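Local coordinates for protein putative poly(3-hydroxybutyrate) depolymerase LpqC (Bordetella parapertussis 12822, PDB 3D0K) that probably hydrolyses ester bonds as an alpha/beta-hydrolase, possibly those of poly(3-hydroxybutyrate) or related polyesters, at residues I15-Y29 with R38-Y50. Sequence-based numbering, arbitrary orientation.
Sequences IALELGHAGRNAIPY and RPFTLNTYRPYGY. With SO4 (sulfate ion), chain H.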
loop_
_atom_site.group_PDB
_atom_site.type_symbol
_atom_site.label_atom_id
_atom_site.label_comp_id
_atom_site.label_asym_id
_atom_site.label_seq_id
_atom_site.Cartn_x
_atom_site.Cartn_y
_atom_site.Cartn_z
ATOM N N ILE A 15 -13.445 3.621 -17.163
ATOM C CA ILE A 15 -13.584 3.994 -15.760
ATOM C C ILE A 15 -14.759 4.962 -15.608
ATOM O O ILE A 15 -15.472 4.909 -14.626
ATOM C CB ILE A 15 -12.261 4.596 -15.163
ATOM C CG1 ILE A 15 -11.214 3.491 -14.979
ATOM C CG2 ILE A 15 -12.543 5.305 -13.788
ATOM C CD1 ILE A 15 -9.844 3.989 -14.604
ATOM N N ALA A 16 -14.923 5.870 -16.566
ATOM C CA ALA A 16 -16.040 6.819 -16.539
ATOM C C ALA A 16 -17.395 6.101 -16.545
ATOM O O ALA A 16 -18.335 6.504 -15.850
ATOM C CB ALA A 16 -15.925 7.821 -17.727
ATOM N N LEU A 17 -17.473 4.999 -17.285
ATOM C CA LEU A 17 -18.725 4.232 -17.421
ATOM C C LEU A 17 -18.987 3.308 -16.224
ATOM O O LEU A 17 -20.137 2.963 -15.943
ATOM C CB LEU A 17 -18.645 3.374 -18.678
ATOM C CG LEU A 17 -18.677 4.122 -20.019
ATOM C CD1 LEU A 17 -18.359 3.186 -21.206
ATOM C CD2 LEU A 17 -20.030 4.776 -20.177
ATOM N N GLU A 18 -17.925 2.879 -15.553
ATOM C CA GLU A 18 -18.044 1.862 -14.493
ATOM C C GLU A 18 -18.076 2.462 -13.099
ATOM O O GLU A 18 -18.609 1.842 -12.171
ATOM C CB GLU A 18 -16.863 0.891 -14.545
ATOM C CG GLU A 18 -16.821 -0.032 -15.806
ATOM C CD GLU A 18 -17.560 -1.371 -15.612
ATOM O OE1 GLU A 18 -18.628 -1.376 -14.933
ATOM O OE2 GLU A 18 -17.063 -2.417 -16.140
ATOM N N LEU A 19 -17.499 3.647 -12.933
ATOM C CA LEU A 19 -17.327 4.209 -11.601
ATOM C C LEU A 19 -18.221 5.453 -11.415
ATOM O O LEU A 19 -18.116 6.169 -10.400
ATOM C CB LEU A 19 -15.841 4.524 -11.403
ATOM C CG LEU A 19 -15.194 4.400 -10.043
ATOM C CD1 LEU A 19 -15.669 3.124 -9.344
ATOM C CD2 LEU A 19 -13.666 4.443 -10.160
ATOM N N GLY A 20 -19.093 5.693 -12.390
ATOM C CA GLY A 20 -19.966 6.867 -12.377
ATOM C C GLY A 20 -21.076 6.756 -11.346
ATOM O O GLY A 20 -21.554 7.771 -10.828
ATOM N N HIS A 21 -21.489 5.521 -11.056
ATOM C CA HIS A 21 -22.615 5.276 -10.147
ATOM C C HIS A 21 -22.186 4.649 -8.838
ATOM O O HIS A 21 -21.122 4.030 -8.749
ATOM C CB HIS A 21 -23.713 4.419 -10.802
ATOM C CG HIS A 21 -23.221 3.152 -11.438
ATOM N ND1 HIS A 21 -23.860 2.567 -12.513
ATOM C CD2 HIS A 21 -22.152 2.365 -11.164
ATOM C CE1 HIS A 21 -23.210 1.472 -12.866
ATOM N NE2 HIS A 21 -22.166 1.329 -12.066
ATOM N N ALA A 22 -23.026 4.811 -7.822
ATOM C CA ALA A 22 -22.743 4.240 -6.495
ATOM C C ALA A 22 -22.807 2.729 -6.478
ATOM O O ALA A 22 -23.501 2.129 -7.294
ATOM C CB ALA A 22 -23.675 4.840 -5.411
ATOM N N GLY A 23 -22.023 2.137 -5.573
ATOM C CA GLY A 23 -22.084 0.700 -5.249
ATOM C C GLY A 23 -20.730 0.019 -5.420
ATOM O O GLY A 23 -19.709 0.697 -5.604
ATOM N N ARG A 24 -20.720 -1.311 -5.352
ATOM C CA ARG A 24 -19.476 -2.071 -5.516
ATOM C C ARG A 24 -19.306 -2.381 -6.973
ATOM O O ARG A 24 -20.305 -2.531 -7.734
ATOM C CB ARG A 24 -19.552 -3.394 -4.758
ATOM C CG ARG A 24 -19.927 -3.204 -3.353
ATOM C CD ARG A 24 -19.353 -4.260 -2.545
ATOM N NE ARG A 24 -20.118 -5.478 -2.629
ATOM C CZ ARG A 24 -20.965 -5.843 -1.682
ATOM N NH1 ARG A 24 -21.145 -5.031 -0.626
ATOM N NH2 ARG A 24 -21.645 -6.995 -1.796
ATOM N N ASN A 25 -18.057 -2.488 -7.404
ATOM C CA ASN A 25 -17.799 -2.946 -8.765
ATOM C C ASN A 25 -16.503 -3.721 -8.827
ATOM O O ASN A 25 -15.662 -3.631 -7.905
ATOM C CB ASN A 25 -17.755 -1.743 -9.720
ATOM C CG ASN A 25 -18.209 -2.098 -11.134
ATOM O OD1 ASN A 25 -18.189 -3.272 -11.526
ATOM N ND2 ASN A 25 -18.581 -1.083 -11.918
ATOM N N ALA A 26 -16.349 -4.517 -9.878
ATOM C CA ALA A 26 -15.066 -5.171 -10.187
ATOM C C ALA A 26 -14.731 -4.832 -11.641
ATOM O O ALA A 26 -15.392 -5.336 -12.572
ATOM C CB ALA A 26 -15.158 -6.667 -9.982
ATOM N N ILE A 27 -13.757 -3.949 -11.846
ATOM C CA ILE A 27 -13.498 -3.344 -13.158
ATOM C C ILE A 27 -12.229 -3.996 -13.725
ATOM O O ILE A 27 -11.149 -3.776 -13.172
ATOM C CB ILE A 27 -13.294 -1.844 -13.024
ATOM C CG1 ILE A 27 -14.488 -1.185 -12.286
ATOM C CG2 ILE A 27 -13.014 -1.192 -14.394
ATOM C CD1 ILE A 27 -14.272 0.291 -11.954
ATOM N N PRO A 28 -12.355 -4.818 -14.801
ATOM C CA PRO A 28 -11.137 -5.362 -15.443
ATOM C C PRO A 28 -10.261 -4.202 -15.938
ATOM O O PRO A 28 -10.801 -3.226 -16.450
ATOM C CB PRO A 28 -11.689 -6.195 -16.608
ATOM C CG PRO A 28 -13.102 -5.663 -16.856
ATOM C CD PRO A 28 -13.593 -5.251 -15.487
ATOM N N TYR A 29 -8.935 -4.261 -15.750
ATOM C CA TYR A 29 -8.063 -3.164 -16.205
ATOM C C TYR A 29 -6.833 -3.772 -16.855
ATOM O O TYR A 29 -6.268 -4.752 -16.357
ATOM C CB TYR A 29 -7.679 -2.216 -15.043
ATOM C CG TYR A 29 -6.871 -0.935 -15.345
ATOM C CD1 TYR A 29 -7.491 0.344 -15.413
ATOM C CD2 TYR A 29 -5.504 -0.983 -15.503
ATOM C CE1 TYR A 29 -6.728 1.531 -15.662
ATOM C CE2 TYR A 29 -4.733 0.176 -15.745
ATOM C CZ TYR A 29 -5.340 1.434 -15.832
ATOM O OH TYR A 29 -4.492 2.543 -16.056
ATOM N N ARG A 38 -0.691 -8.381 -18.692
ATOM C CA ARG A 38 -1.029 -8.745 -17.345
ATOM C C ARG A 38 -2.197 -7.903 -16.875
ATOM O O ARG A 38 -2.010 -6.823 -16.328
ATOM C CB ARG A 38 0.191 -8.628 -16.429
ATOM C CG ARG A 38 0.908 -9.980 -16.203
ATOM C CD ARG A 38 2.195 -9.805 -15.396
ATOM N NE ARG A 38 3.046 -8.853 -16.113
ATOM C CZ ARG A 38 3.881 -9.182 -17.100
ATOM N NH1 ARG A 38 4.030 -10.450 -17.471
ATOM N NH2 ARG A 38 4.578 -8.231 -17.718
ATOM N N PRO A 39 -3.418 -8.390 -17.135
ATOM C CA PRO A 39 -4.596 -7.712 -16.601
ATOM C C PRO A 39 -4.717 -7.793 -15.088
ATOM O O PRO A 39 -4.189 -8.703 -14.436
ATOM C CB PRO A 39 -5.770 -8.461 -17.246
ATOM C CG PRO A 39 -5.190 -9.775 -17.725
ATOM C CD PRO A 39 -3.742 -9.584 -17.957
ATOM N N PHE A 40 -5.439 -6.849 -14.527
ATOM C CA PHE A 40 -5.834 -6.979 -13.126
ATOM C C PHE A 40 -7.209 -6.347 -12.957
ATOM O O PHE A 40 -7.871 -5.982 -13.956
ATOM C CB PHE A 40 -4.778 -6.362 -12.197
ATOM C CG PHE A 40 -4.486 -4.898 -12.485
ATOM C CD1 PHE A 40 -3.619 -4.542 -13.525
ATOM C CD2 PHE A 40 -5.005 -3.884 -11.647
ATOM C CE1 PHE A 40 -3.293 -3.233 -13.771
ATOM C CE2 PHE A 40 -4.681 -2.555 -11.884
ATOM C CZ PHE A 40 -3.824 -2.226 -12.944
ATOM N N THR A 41 -7.647 -6.239 -11.719
ATOM C CA THR A 41 -9.018 -5.842 -11.440
ATOM C C THR A 41 -9.015 -4.691 -10.442
ATOM O O THR A 41 -8.246 -4.705 -9.497
ATOM C CB THR A 41 -9.844 -7.020 -10.869
ATOM O OG1 THR A 41 -9.733 -8.139 -11.760
ATOM C CG2 THR A 41 -11.342 -6.615 -10.710
ATOM N N LEU A 42 -9.873 -3.718 -10.672
ATOM C CA LEU A 42 -10.123 -2.685 -9.669
ATOM C C LEU A 42 -11.408 -3.088 -8.966
ATOM O O LEU A 42 -12.495 -3.067 -9.571
ATOM C CB LEU A 42 -10.258 -1.294 -10.278
ATOM C CG LEU A 42 -9.234 -0.848 -11.333
ATOM C CD1 LEU A 42 -9.496 0.598 -11.790
ATOM C CD2 LEU A 42 -7.866 -0.954 -10.621
ATOM N N ASN A 43 -11.277 -3.538 -7.729
ATOM C CA ASN A 43 -12.463 -3.789 -6.906
ATOM C C ASN A 43 -12.744 -2.473 -6.213
ATOM O O ASN A 43 -11.947 -1.982 -5.426
ATOM C CB ASN A 43 -12.236 -4.930 -5.906
ATOM C CG ASN A 43 -12.275 -6.272 -6.592
ATOM O OD1 ASN A 43 -13.343 -6.661 -7.094
ATOM N ND2 ASN A 43 -11.105 -6.960 -6.699
ATOM N N THR A 44 -13.865 -1.867 -6.578
ATOM C CA THR A 44 -14.129 -0.492 -6.192
ATOM C C THR A 44 -15.372 -0.373 -5.311
ATOM O O THR A 44 -16.267 -1.255 -5.323
ATOM C CB THR A 44 -14.318 0.393 -7.443
ATOM O OG1 THR A 44 -15.481 -0.056 -8.193
ATOM C CG2 THR A 44 -13.072 0.337 -8.292
ATOM N N TYR A 45 -15.441 0.732 -4.570
ATOM C CA TYR A 45 -16.704 1.110 -3.930
ATOM C C TYR A 45 -16.892 2.599 -4.043
ATOM O O TYR A 45 -16.000 3.393 -3.680
ATOM C CB TYR A 45 -16.754 0.694 -2.468
ATOM C CG TYR A 45 -18.041 1.082 -1.821
ATOM C CD1 TYR A 45 -19.217 0.378 -2.104
ATOM C CD2 TYR A 45 -18.084 2.120 -0.878
ATOM C CE1 TYR A 45 -20.449 0.749 -1.490
ATOM C CE2 TYR A 45 -19.305 2.498 -0.258
ATOM C CZ TYR A 45 -20.471 1.830 -0.578
ATOM O OH TYR A 45 -21.648 2.203 0.053
ATOM N N ARG A 46 -18.068 2.982 -4.512
ATOM C CA ARG A 46 -18.431 4.374 -4.534
ATOM C C ARG A 46 -19.684 4.589 -3.686
ATOM O O ARG A 46 -20.721 3.977 -3.943
ATOM C CB ARG A 46 -18.701 4.840 -5.980
ATOM C CG ARG A 46 -19.194 6.265 -6.021
ATOM C CD ARG A 46 -19.333 6.726 -7.457
ATOM N NE ARG A 46 -19.875 8.075 -7.440
ATOM C CZ ARG A 46 -19.525 9.010 -8.304
ATOM N NH1 ARG A 46 -20.031 10.219 -8.181
ATOM N NH2 ARG A 46 -18.652 8.716 -9.284
ATOM N N PRO A 47 -19.588 5.420 -2.631
ATOM C CA PRO A 47 -20.776 5.661 -1.770
ATOM C C PRO A 47 -21.780 6.583 -2.442
ATOM O O PRO A 47 -21.409 7.382 -3.310
ATOM C CB PRO A 47 -20.216 6.406 -0.544
ATOM C CG PRO A 47 -18.959 7.009 -1.017
ATOM C CD PRO A 47 -18.392 6.146 -2.178
ATOM N N TYR A 48 -23.035 6.533 -2.005
ATOM C CA TYR A 48 -23.947 7.604 -2.405
ATOM C C TYR A 48 -23.400 8.918 -1.858
ATOM O O TYR A 48 -22.843 8.962 -0.778
ATOM C CB TYR A 48 -25.342 7.365 -1.872
ATOM C CG TYR A 48 -25.971 6.178 -2.531
ATOM C CD1 TYR A 48 -26.411 6.254 -3.849
ATOM C CD2 TYR A 48 -26.180 5.005 -1.828
ATOM C CE1 TYR A 48 -27.032 5.175 -4.487
ATOM C CE2 TYR A 48 -26.799 3.903 -2.456
ATOM C CZ TYR A 48 -27.217 4.013 -3.778
ATOM O OH TYR A 48 -27.802 2.947 -4.391
ATOM N N GLY A 49 -23.469 9.956 -2.674
ATOM C CA GLY A 49 -23.053 11.244 -2.227
ATOM C C GLY A 49 -21.593 11.520 -2.498
ATOM O O GLY A 49 -21.110 12.586 -2.113
ATOM N N TYR A 50 -20.888 10.578 -3.141
ATOM C CA TYR A 50 -19.531 10.835 -3.602
ATOM C C TYR A 50 -19.544 11.955 -4.647
ATOM O O TYR A 50 -20.327 11.936 -5.577
ATOM C CB TYR A 50 -18.868 9.571 -4.173
ATOM C CG TYR A 50 -17.412 9.869 -4.452
ATOM C CD1 TYR A 50 -16.968 10.099 -5.759
ATOM C CD2 TYR A 50 -16.518 10.044 -3.396
ATOM C CE1 TYR A 50 -15.646 10.464 -6.012
ATOM C CE2 TYR A 50 -15.184 10.421 -3.638
ATOM C CZ TYR A 50 -14.771 10.625 -4.952
ATOM O OH TYR A 50 -13.465 10.995 -5.204
HETATM S S SO4 H . -25.627 7.473 -7.825
HETATM O O1 SO4 H . -26.507 8.172 -6.874
HETATM O O2 SO4 H . -24.251 7.630 -7.342
HETATM O O3 SO4 H . -25.968 6.059 -8.070
HETATM O O4 SO4 H . -25.766 8.130 -9.131
HETATM O O HOH W 1 -17.712 1.197 -7.554
HETATM O O HOH W 2 -15.876 -6.782 -6.452
#
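The antiparallel hairpin of strands 23-29 and 40-46 forms one border of the central sheet of what is probably an alpha/beta-hydrolase fold; strand 23-29 is outermost, and 40-46 continues the sheet into strand 84-89. Eight backbone hydrogen bonds in four reciprocal pairs, G23 with R46 to Y29 with F40, fix the register, and the segment axes run at 157°. At the Y29 end, the F40 ring lies beside that of Y29, with F40 CZ 3.3 Å from Y29 CD2 and the ring planes inclined at 46°; F40 also stacks on F90. The hydroxyl of Y29 bonds to N130. Further along this face, I27 CD1 meets T44 CG2 at 3.9 Å, and L19 CD1 comes within 3.4 Å of T44 OG1. A water bonds T44 OG1 (2.6 Å) and G23 O. R46 is extended from CG to NE, with CG anti to the backbone N (chi1 175°), which carries its guanidinium to the chain leaving helix 11-18: NH2 donates to L19 O at 2.8 Å, in the carbonyl plane. G20 O and Y50 CD1 cover opposite guanidinium faces. Over the Y48 ring, A22 CB makes a CH-pi contact 3.7 Å from the centroid, while A22 N donates to sulfate O3 (3.2 Å). The R46 bond thus ties the post-helix loop to the hairpin, and the bonded L19 carbonyl, with that of G20 over the guanidinium face, would probably favour the positive charge of R46.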